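PDB 5LY9: variant surface glycoprotein MITAT 1.1 from Trypanosoma brucei brucei, which forms the dense surface coat of the parasite, one of many antigenically distinct coat proteins whose successive expression lets the trypanosome evade the host's immune response. Local coordinates for residues 44-47 with 48-52; 79-82 with 83-86; 311-314 with 315-319. One frame throughout, in Å; residues are numbered along the deposited sequence. Where two conformers were deposited one is given.

Contact 1: 44-47 with 48-52; sequences AAEY and KVSIY. With NAG (2-acetamido-2-deoxy-beta-D-glucopyranose), chain C.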
loop_
_atom_site.group_PDB
_atom_site.type_symbol
_atom_site.label_atom_id
_atom_site.label_comp_id
_atom_site.label_asym_id
_atom_site.label_seq_id
_atom_site.Cartn_x
_atom_site.Cartn_y
_atom_site.Cartn_z
ATOM N N ALA A 44 13.406 -9.248 17.027
ATOM C CA ALA A 44 13.714 -10.511 17.707
ATOM C C ALA A 44 15.151 -10.504 18.249
ATOM O O ALA A 44 15.415 -10.954 19.358
ATOM C CB ALA A 44 13.491 -11.671 16.791
ATOM N N ALA A 45 16.081 -9.946 17.502
ATOM C CA ALA A 45 17.457 -9.883 17.954
ATOM C C ALA A 45 17.602 -8.981 19.187
ATOM O O ALA A 45 18.322 -9.337 20.147
ATOM C CB ALA A 45 18.369 -9.435 16.843
ATOM N N GLU A 46 16.913 -7.825 19.189
ATOM C CA GLU A 46 16.838 -7.009 20.354
ATOM C C GLU A 46 16.376 -7.808 21.557
ATOM O O GLU A 46 16.975 -7.761 22.633
ATOM C CB GLU A 46 15.930 -5.792 20.107
ATOM C CG GLU A 46 15.790 -4.891 21.321
ATOM C CD GLU A 46 14.688 -3.879 21.257
ATOM O OE1 GLU A 46 14.051 -3.700 20.218
ATOM O OE2 GLU A 46 14.445 -3.208 22.285
ATOM N N TYR A 47 15.300 -8.567 21.351
ATOM C CA TYR A 47 14.735 -9.359 22.442
ATOM C C TYR A 47 15.729 -10.421 22.962
ATOM O O TYR A 47 15.888 -10.609 24.152
ATOM C CB TYR A 47 13.433 -10.007 22.046
ATOM C CG TYR A 47 12.183 -9.185 22.152
ATOM C CD1 TYR A 47 11.897 -8.466 23.288
ATOM C CD2 TYR A 47 11.198 -9.243 21.190
ATOM C CE1 TYR A 47 10.732 -7.690 23.410
ATOM C CE2 TYR A 47 10.025 -8.502 21.328
ATOM C CZ TYR A 47 9.797 -7.740 22.441
ATOM O OH TYR A 47 8.600 -7.074 22.640
ATOM N N LYS A 48 16.404 -11.109 22.055
ATOM C CA LYS A 48 17.326 -12.192 22.448
ATOM C C LYS A 48 18.424 -11.645 23.292
ATOM O O LYS A 48 18.744 -12.203 24.331
ATOM C CB LYS A 48 17.873 -12.972 21.246
ATOM C CG LYS A 48 16.756 -13.715 20.549
ATOM C CD LYS A 48 17.205 -14.682 19.498
ATOM C CE LYS A 48 16.255 -14.772 18.338
ATOM N NZ LYS A 48 16.597 -15.915 17.466
ATOM N N VAL A 49 19.047 -10.558 22.839
ATOM C CA VAL A 49 20.146 -9.962 23.655
ATOM C C VAL A 49 19.598 -9.473 24.975
ATOM O O VAL A 49 20.215 -9.677 26.019
ATOM C CB VAL A 49 20.942 -8.875 22.896
ATOM C CG1 VAL A 49 22.125 -8.464 23.717
ATOM C CG2 VAL A 49 21.421 -9.374 21.512
ATOM N N SER A 50 18.406 -8.863 24.970
ATOM C CA SER A 50 17.777 -8.389 26.209
ATOM C C SER A 50 17.512 -9.506 27.213
ATOM O O SER A 50 17.721 -9.344 28.428
ATOM C CB SER A 50 16.460 -7.696 25.951
ATOM O OG SER A 50 16.574 -6.569 25.056
ATOM N N ILE A 51 17.017 -10.641 26.721
ATOM C CA ILE A 51 16.746 -11.775 27.542
ATOM C C ILE A 51 18.058 -12.337 28.152
ATOM O O ILE A 51 18.126 -12.630 29.340
ATOM C CB ILE A 51 16.034 -12.901 26.717
ATOM C CG1 ILE A 51 14.587 -12.507 26.348
ATOM C CG2 ILE A 51 16.123 -14.226 27.475
ATOM C CD1 ILE A 51 14.036 -13.250 25.121
ATOM N N TYR A 52 19.097 -12.441 27.325
ATOM C CA TYR A 52 20.379 -12.938 27.811
ATOM C C TYR A 52 20.875 -12.028 28.955
ATOM O O TYR A 52 21.367 -12.496 30.005
ATOM C CB TYR A 52 21.403 -12.905 26.717
ATOM C CG TYR A 52 22.712 -13.506 27.149
ATOM C CD1 TYR A 52 23.646 -12.763 27.764
ATOM C CD2 TYR A 52 23.002 -14.844 26.816
ATOM C CE1 TYR A 52 24.861 -13.350 28.188
ATOM C CE2 TYR A 52 24.221 -15.424 27.179
ATOM C CZ TYR A 52 25.120 -14.678 27.865
ATOM O OH TYR A 52 26.329 -15.248 28.267
HETATM C C1 NAG C . 19.777 -13.361 13.848
HETATM C C2 NAG C . 19.535 -13.940 15.208
HETATM C C3 NAG C . 19.719 -15.457 15.250
HETATM C C4 NAG C . 18.931 -16.134 14.124
HETATM C C5 NAG C . 19.329 -15.432 12.831
HETATM C C6 NAG C . 18.677 -15.985 11.578
HETATM C C7 NAG C . 19.922 -12.849 17.337
HETATM C C8 NAG C . 20.931 -12.417 18.344
HETATM N N2 NAG C . 20.407 -13.394 16.246
HETATM O O3 NAG C . 19.315 -16.024 16.527
HETATM O O4 NAG C . 19.049 -17.603 14.131
HETATM O O5 NAG C . 18.971 -14.027 12.910
HETATM O O6 NAG C . 17.288 -15.888 11.754
HETATM O O7 NAG C . 18.737 -12.662 17.460
HETATM O O HOH W 1 14.366 -4.545 24.780
#
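Successive turns of helix 24-55, one of the long helices on which the N-terminal domain of this A-type variant surface glycoprotein is built, meet where Ser50 folds back onto Glu46 and Lys48 passes Ala44. All four side chains are buried. With its hydroxyl set beside its own backbone N (chi1 -58°), Ser50 can reach the preceding turn, and OG donates to Glu46 O at 2.7 Å from above the carbonyl plane. Ser50 N binds the same oxygen at 3.0 Å, so the carbonyl carries two donors, and a small hydroxyl residue suits this place. A water also links Ser50 OG to Glu46 OE2, which is further hydrogen-bonded to Tyr47 OH of the second subunit, while Glu46 OE1 pairs with Lys43; these partners hold the buried carboxylate at the dimer interface.

Another side of the helix faces a glycan of the protein itself, probably the one on Asn266. Ala45 lets the sugar lie close, its CB 3.3 Å from the acetamide O7 of the N-acetylglucosamine. Lys48 is long enough to pass Ala44 O, 3.3 Å from its CG, to run beside the acetamide, CD coming within 3.3 Å of O7, and still to bring its ammonium to the sugar ring. That ammonium is shared with Leu337 O, and Lys48 NZ donates to the sugar O3 at 2.9 Å.

Contact 2: 79-82 with 83-86; sequences GLES and YKTM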
loop_
_atom_site.group_PDB
_atom_site.type_symbol
_atom_site.label_atom_id
_atom_site.label_comp_id
_atom_site.label_asym_id
_atom_site.label_seq_id
_atom_site.Cartn_x
_atom_site.Cartn_y
_atom_site.Cartn_z
ATOM N N GLY A 79 13.608 1.557 11.855
ATOM C CA GLY A 79 13.066 0.896 10.639
ATOM C C GLY A 79 11.546 0.987 10.516
ATOM O O GLY A 79 10.998 1.385 9.449
ATOM N N LEU A 80 10.860 0.694 11.629
ATOM C CA LEU A 80 9.403 0.775 11.625
ATOM C C LEU A 80 8.949 2.235 11.390
ATOM O O LEU A 80 8.024 2.462 10.624
ATOM C CB LEU A 80 8.785 0.190 12.918
ATOM C CG LEU A 80 7.252 0.024 12.927
ATOM C CD1 LEU A 80 6.688 -0.824 11.774
ATOM C CD2 LEU A 80 6.774 -0.588 14.258
ATOM N N GLU A 81 9.578 3.194 12.088
ATOM C CA GLU A 81 9.296 4.586 11.819
ATOM C C GLU A 81 9.522 4.977 10.388
ATOM O O GLU A 81 8.699 5.725 9.835
ATOM C CB GLU A 81 10.132 5.466 12.765
ATOM C CG GLU A 81 9.911 6.970 12.615
ATOM C CD GLU A 81 8.575 7.490 13.088
ATOM O OE1 GLU A 81 7.681 6.745 13.473
ATOM O OE2 GLU A 81 8.402 8.723 13.007
ATOM N N SER A 82 10.638 4.568 9.789
ATOM C CA SER A 82 10.934 4.883 8.390
ATOM C C SER A 82 9.886 4.240 7.444
ATOM O O SER A 82 9.511 4.855 6.441
ATOM C CB SER A 82 12.301 4.403 7.949
ATOM O OG SER A 82 13.359 5.092 8.633
ATOM N N TYR A 83 9.443 3.028 7.737
ATOM C CA TYR A 83 8.387 2.426 6.924
ATOM C C TYR A 83 7.076 3.288 7.010
ATOM O O TYR A 83 6.437 3.586 6.018
ATOM C CB TYR A 83 8.102 0.966 7.331
ATOM C CG TYR A 83 7.210 0.259 6.313
ATOM C CD1 TYR A 83 7.569 0.172 5.012
ATOM C CD2 TYR A 83 6.047 -0.290 6.681
ATOM C CE1 TYR A 83 6.765 -0.490 4.076
ATOM C CE2 TYR A 83 5.221 -0.931 5.766
ATOM C CZ TYR A 83 5.616 -1.047 4.483
ATOM O OH TYR A 83 4.793 -1.678 3.568
ATOM N N LYS A 84 6.723 3.731 8.195
ATOM C CA LYS A 84 5.556 4.576 8.343
ATOM C C LYS A 84 5.661 5.882 7.614
ATOM O O LYS A 84 4.725 6.258 6.892
ATOM C CB LYS A 84 5.276 4.861 9.834
ATOM C CG LYS A 84 3.996 5.692 10.058
ATOM C CD LYS A 84 3.759 5.986 11.567
ATOM C CE LYS A 84 4.689 7.017 12.102
ATOM N NZ LYS A 84 4.490 7.267 13.580
ATOM N N THR A 85 6.789 6.572 7.820
ATOM C CA THR A 85 6.891 7.920 7.354
ATOM C C THR A 85 7.281 8.055 5.873
ATOM O O THR A 85 6.890 9.018 5.280
ATOM C CB THR A 85 7.868 8.751 8.189
ATOM O OG1 THR A 85 9.139 8.162 8.056
ATOM C CG2 THR A 85 7.467 8.749 9.601
ATOM N N MET A 86 7.918 7.066 5.297
ATOM C CA MET A 86 8.424 7.138 3.931
ATOM C C MET A 86 8.156 5.878 3.106
ATOM O O MET A 86 7.694 5.972 1.971
ATOM C CB MET A 86 9.926 7.416 3.977
ATOM C CG MET A 86 10.249 8.730 4.666
ATOM S SD MET A 86 10.012 10.180 3.633
ATOM C CE MET A 86 8.400 10.877 3.852
HETATM O O HOH W 2 6.033 9.642 13.685
#
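Glu81 and Lys84 are brought together by one bend in each chain: Glu81 leaves the helix extended and turns at chi2 (70°), while Lys84 stays straight as far as CD and turns at chi3 (74°). The two ends therefore converge from positions three residues apart, just under one turn. Lys84 NZ lies 3.2 Å from Glu81 OE1, a salt bridge whose hydrogen bond is weak. A water completes the pairing, donating to Glu81 OE2 at 2.6 Å and accepting from Lys84 NZ at 2.8 Å, so that both carboxylate oxygens are joined to the ammonium, one directly and one through the water. Gln40 of the second subunit serves both charges, its OE1 accepting from Lys84 NZ and its NE2 donating to Glu81 OE1.

The segment belongs to helix 62-114, the longest helix of the elongated N-terminal domain, and part of this stretch lies against the other subunit of the dimer. Leu80 and Lys84 pack on Ile36 of the second subunit, and Tyr83 packs on its Leu88; an apolar leucine and a long, amphipathic lysine both suit such a border. Within its own chain Tyr83 touches Tyr264, and its OH is hydrogen-bonded to Gln91 OE1.

Thr85 meets Glu81 with its methyl, CG2 lying 3.5 Å from Glu81 OE2. Thr85 N donates to Glu81 O at 2.9 Å. Ser82 is small enough to sit beside Ala263 and Tyr264, and in one of its two conformers its OG is hydrogen-bonded to Gly78 O. Near the wider, pi-type turn at 83-86, Met86 N donates to Ser82 O at 3.0 Å, a hydrogen bond less straight than the other backbone bonds here, 144° at the hydrogen.

Contact 3: 311-314 with 315-319; sequences KTKT and YLDMV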
loop_
_atom_site.group_PDB
_atom_site.type_symbol
_atom_site.label_atom_id
_atom_site.label_comp_id
_atom_site.label_asym_id
_atom_site.label_seq_id
_atom_site.Cartn_x
_atom_site.Cartn_y
_atom_site.Cartn_z
ATOM N N LYS A 311 33.658 -9.291 14.242
ATOM C CA LYS A 311 34.080 -9.289 15.639
ATOM C C LYS A 311 32.872 -9.349 16.605
ATOM O O LYS A 311 33.048 -9.659 17.805
ATOM C CB LYS A 311 34.982 -8.078 15.945
ATOM C CG LYS A 311 36.321 -8.030 15.144
ATOM C CD LYS A 311 37.195 -9.174 15.538
ATOM C CE LYS A 311 38.614 -8.978 15.030
ATOM N NZ LYS A 311 39.344 -10.242 15.248
ATOM N N THR A 312 31.674 -9.014 16.140
ATOM C CA THR A 312 30.491 -9.169 16.998
ATOM C C THR A 312 29.974 -10.601 17.045
ATOM O O THR A 312 29.197 -10.974 17.941
ATOM C CB THR A 312 29.359 -8.247 16.528
ATOM O OG1 THR A 312 29.106 -8.533 15.151
ATOM C CG2 THR A 312 29.718 -6.754 16.750
ATOM N N LYS A 313 30.461 -11.467 16.155
ATOM C CA LYS A 313 29.819 -12.759 15.966
ATOM C C LYS A 313 29.853 -13.661 17.198
ATOM O O LYS A 313 28.853 -14.300 17.473
ATOM C CB LYS A 313 30.377 -13.493 14.734
ATOM C CG LYS A 313 29.769 -14.876 14.517
ATOM C CD LYS A 313 30.086 -15.441 13.154
ATOM C CE LYS A 313 29.680 -16.924 12.937
ATOM N NZ LYS A 313 30.052 -17.890 14.037
ATOM N N THR A 314 30.991 -13.754 17.907
ATOM C CA THR A 314 31.080 -14.636 19.092
ATOM C C THR A 314 30.102 -14.228 20.161
ATOM O O THR A 314 29.485 -15.135 20.729
ATOM C CB THR A 314 32.510 -14.771 19.720
ATOM O OG1 THR A 314 32.919 -13.467 20.121
ATOM C CG2 THR A 314 33.452 -15.254 18.697
ATOM N N TYR A 315 29.815 -12.905 20.290
ATOM C CA TYR A 315 28.827 -12.424 21.235
ATOM C C TYR A 315 27.378 -12.839 20.844
ATOM O O TYR A 315 26.563 -13.263 21.704
ATOM C CB TYR A 315 28.938 -10.856 21.455
ATOM C CG TYR A 315 30.209 -10.564 22.099
ATOM C CD1 TYR A 315 30.343 -10.676 23.484
ATOM C CD2 TYR A 315 31.352 -10.319 21.352
ATOM C CE1 TYR A 315 31.581 -10.502 24.070
ATOM C CE2 TYR A 315 32.603 -10.159 21.970
ATOM C CZ TYR A 315 32.672 -10.246 23.329
ATOM O OH TYR A 315 33.864 -10.080 24.005
ATOM N N LEU A 316 27.064 -12.691 19.576
ATOM C CA LEU A 316 25.726 -13.041 19.078
ATOM C C LEU A 316 25.545 -14.585 19.182
ATOM O O LEU A 316 24.442 -15.084 19.472
ATOM C CB LEU A 316 25.548 -12.570 17.674
ATOM C CG LEU A 316 25.572 -11.044 17.499
ATOM C CD1 LEU A 316 25.568 -10.641 16.012
ATOM C CD2 LEU A 316 24.441 -10.429 18.238
ATOM N N ASP A 317 26.601 -15.315 18.882
ATOM C CA ASP A 317 26.588 -16.786 19.048
ATOM C C ASP A 317 26.342 -17.246 20.472
ATOM O O ASP A 317 25.557 -18.171 20.712
ATOM C CB ASP A 317 27.864 -17.411 18.497
ATOM C CG ASP A 317 27.939 -17.374 16.970
ATOM O OD1 ASP A 317 26.933 -17.149 16.242
ATOM O OD2 ASP A 317 29.052 -17.577 16.477
ATOM N N MET A 318 26.971 -16.565 21.429
ATOM C CA MET A 318 26.749 -16.795 22.839
ATOM C C MET A 318 25.295 -16.559 23.236
ATOM O O MET A 318 24.684 -17.352 23.923
ATOM C CB MET A 318 27.713 -15.892 23.610
ATOM C CG MET A 318 27.722 -16.089 25.061
ATOM S SD MET A 318 29.156 -15.164 25.739
ATOM C CE MET A 318 28.507 -13.537 25.631
ATOM N N VAL A 319 24.681 -15.511 22.689
ATOM C CA VAL A 319 23.265 -15.264 22.952
ATOM C C VAL A 319 22.388 -16.407 22.392
ATOM O O VAL A 319 21.500 -16.917 23.072
ATOM C CB VAL A 319 22.894 -13.884 22.334
ATOM C CG1 VAL A 319 21.416 -13.697 22.270
ATOM C CG2 VAL A 319 23.500 -12.797 23.195
#
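Lys313 and Asp317 lie one helical turn apart on helix 313-321, the two side chains crossing at a slant. The lysine methylenes run outward extended, and the turn at chi4 (-46°) brings the ammonium back. Lys313 NZ then donates to Asp317 OD2 at 2.7 Å on the syn lone pair, the side of the other oxygen, while Lys313 CG lies 3.4 Å from the same OD2. A long lysine and a short aspartate suit this four-residue spacing.

Lys311 O lies in the plane of the Tyr315 ring, at the edge, 4.0 Å from CD2, and Thr314 OG1 approaches obliquely, 3.7 Å from the same carbon. The flat ring suits a site bordered by Phe304, whose plane is nearly perpendicular to it, and by Leu68 of helix 62-114. Leu316, apolar, turns to Phe72 and the glycan.

In the backbone, Thr312 O accepts from Leu316 N at 3.2 Å and, weakly, from Tyr315 N. The helix thus has an aromatic and aliphatic inner side and a charged, solvent-facing one, where the lysine would probably help keep the aspartate ionised.

Each contact is local, spanning about a turn of one helix, so none closes a long loop; they follow in series from the N terminus, without nesting or crossing. Contact 1 sits on helix 24-55 and contact 2 on the next helix, 62-114, their centres 22 Å apart and nearest atoms about 10 Å apart. Both face the second subunit. Contact 3, much later in the chain, returns to contact 1: Tyr52 packs on Met318 and Val319, and Val319 also meets the backbone of Lys48, bringing helix 313-321 against helix 24-55. The glycan lies near both. Contact 2 stays apart from contact 3, nearest atoms about 17 Å distant.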